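Long-range contacts in ABC-type transport system, sugar-family extracellular solute-binding protein (Peptoclostridium difficile 630, PDB 6HNJ), which probably serves as the extracellular substrate-binding component of an ABC transporter, capturing a small solute, perhaps a sugar, for uptake into the cell: residues A[86-91]-A[106-111]; A[124-129]-A[280-285]. The protein carries 1 engineered substitution. All coordinates share one frame; numbering follows the deposited sequence.

Interaction 1 (A[86-91]-A[106-111])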
ATOM      1  N   ASP A  86     -12.815  13.752 -19.485  1.00 21.43           N
ATOM      2  CA  ASP A  86     -13.062  12.447 -20.096  1.00 23.35           C
ATOM      3  C   ASP A  86     -12.763  11.286 -19.137  1.00 21.57           C
ATOM      4  O   ASP A  86     -13.368  10.223 -19.211  1.00 21.57           O
ATOM      5  CB  ASP A  86     -12.258  12.332 -21.398  1.00 24.91           C
ATOM      6  CG  ASP A  86     -12.762  13.314 -22.479  1.00 27.68           C
ATOM      7  OD1 ASP A  86     -13.851  13.055 -23.039  1.00 30.25           O
ATOM      8  OD2 ASP A  86     -12.095  14.352 -22.747  1.00 28.88           O
ATOM      9  N   LEU A  87     -11.816  11.501 -18.232  1.00 22.10           N
ATOM     10  CA  LEU A  87     -11.397  10.517 -17.268  1.00 20.20           C
ATOM     11  C   LEU A  87     -10.794  11.237 -16.072  1.00 20.99           C
ATOM     12  O   LEU A  87     -10.073  12.270 -16.220  1.00 20.42           O
ATOM     13  CB  LEU A  87     -10.294   9.631 -17.866  1.00 21.07           C
ATOM     14  CG  LEU A  87      -9.427   8.710 -16.974  1.00 22.44           C
ATOM     15  CD1 LEU A  87     -10.289   7.614 -16.383  1.00 23.55           C
ATOM     16  CD2 LEU A  87      -8.284   8.061 -17.744  1.00 25.21           C
ATOM     17  N   ILE A  88     -11.086  10.699 -14.897  1.00 19.04           N
ATOM     18  CA  ILE A  88     -10.443  11.115 -13.658  1.00 18.86           C
ATOM     19  C   ILE A  88      -9.600   9.968 -13.147  1.00 19.35           C
ATOM     20  O   ILE A  88     -10.106   8.844 -12.988  1.00 19.67           O
ATOM     21  CB  ILE A  88     -11.490  11.514 -12.583  1.00 18.87           C
ATOM     22  CG1 ILE A  88     -12.290  12.711 -13.046  1.00 20.29           C
ATOM     23  CG2 ILE A  88     -10.826  11.809 -11.214  1.00 18.85           C
ATOM     24  CD1 ILE A  88     -13.556  12.978 -12.242  1.00 21.40           C
ATOM     25  N   PHE A  89      -8.342  10.263 -12.811  1.00 18.82           N
ATOM     26  CA  PHE A  89      -7.451   9.335 -12.163  1.00 19.72           C
ATOM     27  C   PHE A  89      -7.279   9.811 -10.710  1.00 18.90           C
ATOM     28  O   PHE A  89      -6.806  10.919 -10.468  1.00 17.82           O
ATOM     29  CB  PHE A  89      -6.112   9.290 -12.939  1.00 19.48           C
ATOM     30  CG  PHE A  89      -4.991   8.524 -12.268  1.00 20.04           C
ATOM     31  CD1 PHE A  89      -5.205   7.284 -11.662  1.00 20.73           C
ATOM     32  CD2 PHE A  89      -3.679   9.010 -12.341  1.00 19.76           C
ATOM     33  CE1 PHE A  89      -4.145   6.584 -11.109  1.00 22.24           C
ATOM     34  CE2 PHE A  89      -2.628   8.324 -11.761  1.00 20.50           C
ATOM     35  CZ  PHE A  89      -2.844   7.103 -11.169  1.00 19.86           C
ATOM     36  N   ALA A  90      -7.725   8.994  -9.756  1.00 19.35           N
ATOM     37  CA  ALA A  90      -7.703   9.353  -8.329  1.00 19.25           C
ATOM     38  C   ALA A  90      -6.675   8.528  -7.561  1.00 19.76           C
ATOM     39  O   ALA A  90      -6.745   7.264  -7.511  1.00 20.49           O
ATOM     40  CB  ALA A  90      -9.096   9.181  -7.706  1.00 18.44           C
ATOM     41  N   ILE A  91      -5.740   9.229  -6.921  1.00 18.69           N
ATOM     42  CA  ILE A  91      -4.652   8.624  -6.194  1.00 20.11           C
ATOM     43  C   ILE A  91      -4.897   8.791  -4.693  1.00 21.00           C
ATOM     44  O   ILE A  91      -4.900   9.904  -4.196  1.00 20.10           O
ATOM     45  CB  ILE A  91      -3.323   9.267  -6.611  1.00 20.61           C
ATOM     46  CG1 ILE A  91      -3.134   9.135  -8.120  1.00 20.34           C
ATOM     47  CG2 ILE A  91      -2.174   8.585  -5.919  1.00 19.62           C
ATOM     48  CD1 ILE A  91      -1.972   9.940  -8.658  1.00 21.70           C
ATOM     49  N   ILE A 106     -18.675  10.284 -15.159  1.00 23.50           N
ATOM     50  CA  ILE A 106     -17.312  10.365 -15.656  1.00 24.15           C
ATOM     51  C   ILE A 106     -16.534   9.149 -15.106  1.00 22.48           C
ATOM     52  O   ILE A 106     -16.532   8.899 -13.879  1.00 23.38           O
ATOM     53  CB  ILE A 106     -16.598  11.689 -15.220  1.00 23.21           C
ATOM     54  CG1 ILE A 106     -17.305  12.906 -15.812  1.00 25.37           C
ATOM     55  CG2 ILE A 106     -15.109  11.690 -15.643  1.00 22.94           C
ATOM     56  CD1 ILE A 106     -16.803  14.231 -15.256  1.00 25.98           C
ATOM     57  N   PRO A 107     -15.841   8.405 -15.992  1.00 22.28           N
ATOM     58  CA  PRO A 107     -15.131   7.255 -15.493  1.00 21.18           C
ATOM     59  C   PRO A 107     -13.997   7.685 -14.552  1.00 20.41           C
ATOM     60  O   PRO A 107     -13.273   8.655 -14.832  1.00 20.12           O
ATOM     61  CB  PRO A 107     -14.595   6.577 -16.753  1.00 23.92           C
ATOM     62  CG  PRO A 107     -14.590   7.623 -17.799  1.00 24.62           C
ATOM     63  CD  PRO A 107     -15.756   8.507 -17.460  1.00 23.49           C
ATOM     64  N   ILE A 108     -13.889   6.969 -13.449  1.00 19.19           N
ATOM     65  CA  ILE A 108     -12.831   7.195 -12.421  1.00 19.12           C
ATOM     66  C   ILE A 108     -11.957   5.957 -12.336  1.00 19.44           C
ATOM     67  O   ILE A 108     -12.482   4.850 -12.088  1.00 20.04           O
ATOM     68  CB  ILE A 108     -13.460   7.469 -11.048  1.00 18.79           C
ATOM     69  CG1 ILE A 108     -14.341   8.732 -11.082  1.00 19.70           C
ATOM     70  CG2 ILE A 108     -12.370   7.658  -9.985  1.00 20.13           C
ATOM     71  CD1 ILE A 108     -15.390   8.817  -9.977  1.00 19.02           C
ATOM     72  N   LEU A 109     -10.640   6.107 -12.524  1.00 18.11           N
ATOM     73  CA  LEU A 109      -9.699   5.037 -12.263  1.00 19.33           C
ATOM     74  C   LEU A 109      -8.938   5.381 -11.012  1.00 18.78           C
ATOM     75  O   LEU A 109      -8.454   6.488 -10.881  1.00 18.61           O
ATOM     76  CB  LEU A 109      -8.702   4.847 -13.409  1.00 19.72           C
ATOM     77  CG  LEU A 109      -9.265   4.154 -14.634  1.00 21.74           C
ATOM     78  CD1 LEU A 109      -8.184   4.116 -15.685  1.00 25.03           C
ATOM     79  CD2 LEU A 109      -9.782   2.760 -14.336  1.00 21.66           C
ATOM     80  N   ILE A 110      -8.914   4.452 -10.079  1.00 18.68           N
ATOM     81  CA  ILE A 110      -8.198   4.616  -8.788  1.00 19.35           C
ATOM     82  C   ILE A 110      -6.853   3.910  -8.740  1.00 20.31           C
ATOM     83  O   ILE A 110      -6.563   2.986  -9.512  1.00 22.20           O
ATOM     84  CB  ILE A 110      -9.074   4.119  -7.620  1.00 20.29           C
ATOM     85  CG1 ILE A 110      -9.179   2.591  -7.590  1.00 21.33           C
ATOM     86  CG2 ILE A 110     -10.452   4.774  -7.728  1.00 20.20           C
ATOM     87  CD1 ILE A 110     -10.207   2.058  -6.588  1.00 22.81           C
ATOM     88  N   THR A 111      -6.039   4.304  -7.769  1.00 21.03           N
ATOM     89  CA  THR A 111      -4.876   3.545  -7.375  1.00 21.75           C
ATOM     90  C   THR A 111      -4.540   3.895  -5.897  1.00 20.45           C
ATOM     91  O   THR A 111      -5.042   4.868  -5.371  1.00 19.30           O
ATOM     92  CB  THR A 111      -3.674   3.822  -8.293  1.00 22.73           C
ATOM     93  OG1 THR A 111      -2.667   2.831  -8.044  1.00 26.82           O
ATOM     94  CG2 THR A 111      -3.100   5.197  -8.049  1.00 23.68           C
TER

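Interaction 2 (A[124-129]-A[280-285])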
ATOM      1  N   THR A 124     -18.232  -5.062  -6.190  1.00 34.70           N
ATOM      2  CA  THR A 124     -17.292  -6.193  -6.060  1.00 36.20           C
ATOM      3  C   THR A 124     -16.035  -5.833  -6.828  1.00 34.53           C
ATOM      4  O   THR A 124     -16.115  -5.036  -7.753  1.00 33.40           O
ATOM      5  CB  THR A 124     -17.857  -7.508  -6.683  1.00 35.92           C
ATOM      6  OG1 THR A 124     -18.042  -7.361  -8.103  1.00 39.40           O
ATOM      7  CG2 THR A 124     -19.193  -7.886  -6.064  1.00 38.11           C
ATOM      8  N   LEU A 125     -14.901  -6.431  -6.475  1.00 34.34           N
ATOM      9  CA  LEU A 125     -13.657  -6.266  -7.257  1.00 35.16           C
ATOM     10  C   LEU A 125     -13.756  -6.744  -8.707  1.00 36.49           C
ATOM     11  O   LEU A 125     -13.192  -6.117  -9.617  1.00 34.16           O
ATOM     12  CB  LEU A 125     -12.486  -6.961  -6.580  1.00 35.74           C
ATOM     13  CG  LEU A 125     -12.112  -6.391  -5.218  1.00 36.57           C
ATOM     14  CD1 LEU A 125     -10.975  -7.232  -4.667  1.00 37.53           C
ATOM     15  CD2 LEU A 125     -11.710  -4.910  -5.282  1.00 36.90           C
ATOM     16  N   GLU A 126     -14.486  -7.835  -8.930  1.00 36.50           N
ATOM     17  CA  GLU A 126     -14.576  -8.426 -10.275  1.00 38.17           C
ATOM     18  C   GLU A 126     -15.495  -7.687 -11.238  1.00 33.06           C
ATOM     19  O   GLU A 126     -15.253  -7.669 -12.452  1.00 31.95           O
ATOM     20  CB  GLU A 126     -14.986  -9.922 -10.205  1.00 44.61           C
ATOM     21  CG  GLU A 126     -13.863 -10.840  -9.710  1.00 52.57           C
ATOM     22  CD  GLU A 126     -12.603 -10.814 -10.596  1.00 58.84           C
ATOM     23  OE1 GLU A 126     -12.730 -10.941 -11.837  1.00 64.01           O
ATOM     24  OE2 GLU A 126     -11.471 -10.660 -10.057  1.00 64.47           O
ATOM     25  N   LYS A 127     -16.552  -7.107 -10.695  1.00 31.33           N
ATOM     26  CA  LYS A 127     -17.536  -6.368 -11.471  1.00 34.57           C
ATOM     27  C   LYS A 127     -17.927  -5.152 -10.641  1.00 30.52           C
ATOM     28  O   LYS A 127     -18.773  -5.251  -9.760  1.00 29.70           O
ATOM     29  CB  LYS A 127     -18.735  -7.281 -11.767  1.00 38.45           C
ATOM     30  CG  LYS A 127     -19.774  -6.687 -12.699  1.00 44.29           C
ATOM     31  CD  LYS A 127     -20.226  -7.727 -13.727  1.00 49.98           C
ATOM     32  CE  LYS A 127     -21.235  -7.169 -14.710  1.00 52.91           C
ATOM     33  NZ  LYS A 127     -22.593  -7.104 -14.109  1.00 54.66           N
ATOM     34  N   PRO A 128     -17.253  -3.991 -10.862  1.00 27.59           N
ATOM     35  CA  PRO A 128     -17.565  -2.817 -10.033  1.00 26.95           C
ATOM     36  C   PRO A 128     -19.031  -2.384  -9.999  1.00 27.23           C
ATOM     37  O   PRO A 128     -19.536  -2.049  -8.936  1.00 25.94           O
ATOM     38  CB  PRO A 128     -16.705  -1.715 -10.660  1.00 26.51           C
ATOM     39  CG  PRO A 128     -15.528  -2.446 -11.177  1.00 26.69           C
ATOM     40  CD  PRO A 128     -15.998  -3.815 -11.603  1.00 26.97           C
ATOM     41  N   GLY A 129     -19.701  -2.379 -11.160  1.00 27.29           N
ATOM     42  CA  GLY A 129     -21.099  -1.924 -11.244  1.00 26.43           C
ATOM     43  C   GLY A 129     -21.317  -0.441 -10.893  1.00 27.75           C
ATOM     44  O   GLY A 129     -22.427  -0.039 -10.505  1.00 28.16           O
ATOM     45  N   ASP A 280     -17.599  -2.757 -15.877  1.00 32.08           N
ATOM     46  CA  ASP A 280     -17.300  -4.161 -16.128  1.00 34.74           C
ATOM     47  C   ASP A 280     -15.820  -4.494 -16.045  1.00 31.75           C
ATOM     48  O   ASP A 280     -15.462  -5.658 -16.181  1.00 29.46           O
ATOM     49  CB  ASP A 280     -17.787  -4.557 -17.539  1.00 36.65           C
ATOM     50  CG  ASP A 280     -19.270  -4.469 -17.680  1.00 41.96           C
ATOM     51  OD1 ASP A 280     -19.981  -4.985 -16.809  1.00 49.20           O
ATOM     52  OD2 ASP A 280     -19.736  -3.880 -18.675  1.00 51.75           O
ATOM     53  N   MET A 281     -14.972  -3.485 -15.826  1.00 30.54           N
ATOM     54  CA  MET A 281     -13.528  -3.668 -15.738  1.00 29.71           C
ATOM     55  C   MET A 281     -13.128  -4.106 -14.318  1.00 29.23           C
ATOM     56  O   MET A 281     -13.351  -3.366 -13.346  1.00 27.07           O
ATOM     57  CB  MET A 281     -12.818  -2.363 -16.105  1.00 30.56           C
ATOM     58  CG  MET A 281     -11.296  -2.450 -16.122  1.00 31.83           C
ATOM     59  SD  MET A 281     -10.627  -0.859 -16.665  1.00 34.03           S
ATOM     60  CE  MET A 281     -11.032  -0.935 -18.418  1.00 32.10           C
ATOM     61  N   PRO A 282     -12.569  -5.324 -14.180  1.00 30.46           N
ATOM     62  CA  PRO A 282     -12.145  -5.726 -12.841  1.00 30.19           C
ATOM     63  C   PRO A 282     -11.088  -4.816 -12.239  1.00 28.65           C
ATOM     64  O   PRO A 282     -10.125  -4.400 -12.925  1.00 27.23           O
ATOM     65  CB  PRO A 282     -11.563  -7.144 -13.048  1.00 32.38           C
ATOM     66  CG  PRO A 282     -12.269  -7.652 -14.266  1.00 33.63           C
ATOM     67  CD  PRO A 282     -12.500  -6.451 -15.137  1.00 31.54           C
ATOM     68  N   VAL A 283     -11.264  -4.542 -10.958  1.00 28.57           N
ATOM     69  CA  VAL A 283     -10.215  -3.926 -10.150  1.00 29.88           C
ATOM     70  C   VAL A 283      -9.039  -4.892 -10.092  1.00 31.91           C
ATOM     71  O   VAL A 283      -9.232  -6.042  -9.710  1.00 32.41           O
ATOM     72  CB  VAL A 283     -10.707  -3.647  -8.715  1.00 28.50           C
ATOM     73  CG1 VAL A 283      -9.584  -3.100  -7.848  1.00 29.87           C
ATOM     74  CG2 VAL A 283     -11.866  -2.678  -8.726  1.00 28.39           C
ATOM     75  N   ALA A 284      -7.845  -4.443 -10.487  1.00 29.96           N
ATOM     76  CA  ALA A 284      -6.654  -5.278 -10.486  1.00 32.00           C
ATOM     77  C   ALA A 284      -5.862  -5.113  -9.170  1.00 33.96           C
ATOM     78  O   ALA A 284      -5.962  -4.080  -8.513  1.00 31.98           O
ATOM     79  CB  ALA A 284      -5.767  -4.933 -11.674  1.00 33.18           C
ATOM     80  N   THR A 285      -5.109  -6.139  -8.781  1.00 34.43           N
ATOM     81  CA  THR A 285      -4.074  -6.011  -7.730  1.00 38.41           C
ATOM     82  C   THR A 285      -2.764  -6.263  -8.455  1.00 41.44           C
ATOM     83  O   THR A 285      -2.786  -6.525  -9.649  1.00 43.14           O
ATOM     84  CB  THR A 285      -4.258  -7.008  -6.563  1.00 40.31           C
ATOM     85  OG1 THR A 285      -4.459  -8.324  -7.083  1.00 40.55           O
ATOM     86  CG2 THR A 285      -5.444  -6.636  -5.693  1.00 40.22           C
TER
HETATM   87  O   HOH W   1     -16.456  -7.554 -14.792  1.00 43.30           O

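Interaction 1 (A[86-91]-A[106-111])
Strands 87-91 and 108-111 run side by side in parallel, their short axes 4.7 Å apart at closest and 19° from exactly parallel. Ile88 and Ala90 carry the four backbone hydrogen bonds. Ile88 N donates to Pro107 O, just before the second strand, at 3.0 Å, and Ile88 O accepts from Leu109 N. Ala90 repeats the pattern, its N bonded to Leu109 O and its O to Thr111 N. The last bond is the most bent, 146° at the hydrogen.

On one side of the sheet, Leu87 CD1 lies 4.0 Å from Leu109 CG. A chi1 of 171° turns the Phe89 ring away from its own backbone N and brings its edge to the partner strand. There Phe89 CD1 comes 3.4 Å from Leu109 O, and Phe89 CE1 is 3.5 Å from Thr111 CG2. Ile91 CG1 sits over one face of the ring, toward its rim, and also meets Thr111 CG2.

On the other side, Ile88 CD1 lies 4.0 Å from Ile106 CG2, the two side chains crossing at about a right angle. Ala90 CB faces Ile108 CG2.

This is a right-handed beta-alpha-beta unit, crossing over through helix 93-102, in the five-stranded parallel sheet of one lobe. Strand 24-30 bonds the far edge of 87-91. Helix 258-273 packs on Leu87 and Leu109, while Phe44 of helix 35-50 stacks on Phe89. Thr111 OG1 bonds Thr135 OG1 of strand 132-136.

Interaction 2 (A[124-129]-A[280-285])
Leu125 and Val283 make the one direct hydrogen bond between the two segments: Val283 N donates to Leu125 O at 2.8 Å, in the carbonyl plane, with 146° at the hydrogen. Pro282 CA adds a CA-H...O contact to the same oxygen. A water bridges the backbones further along, donating to both Glu126 O and Asp280 O, each at 2.6 Å. Within its own segment, Thr124 OG1 donates to Lys127 O from above the carbonyl plane.

The apolar pairs are few. Leu125 CD2 reaches Val283 CG1 at 3.8 Å, and Pro128 CG approaches Val283 CG2. Other proline carbons pack against carbonyl oxygens: Pro128 CD lies 3.2 Å from Met281 O, and Pro282 CG 3.5 Å from Glu126 O.

Charge plays a looser part. With chi1 at -174° and a bend at chi2, the Lys127 chain runs beside Asp280. Lys127 CE comes 3.3 Å from Asp280 OD1. Lys127 NZ stays 4.3 Å from Asp280 OD1, beyond a salt bridge, so any attraction is probably weak.

The returning chain lies along edge strand 132-136. Ala284 makes backbone hydrogen bonds with Gly134 and Ser136, and Met281 O bonds Ser133 OG. Gly129 bonds Ser279, and the Met281 side chain lies on helix 258-273.

From the N terminus, interaction 1 comes first. It closes a short loop of 14 residues, largely helix 93-102, and sets two inner strands of the first lobe's parallel sheet side by side. The chain then passes into segment 124-129 and edge strand 132-136 before building the second lobe. Interaction 2 closes only when it returns through helix 258-273, 150 residues later. The two contacts therefore follow in series, neither nested nor crossed. The centres of interaction 1 and interaction 2 are about 14 Å apart. The nearest atoms of interaction 1 and interaction 2 are about 4 Å apart. Interaction 1 is local to the sheet. Interaction 2 ties the returning chain back to the first lobe, and helix 258-273 borders both.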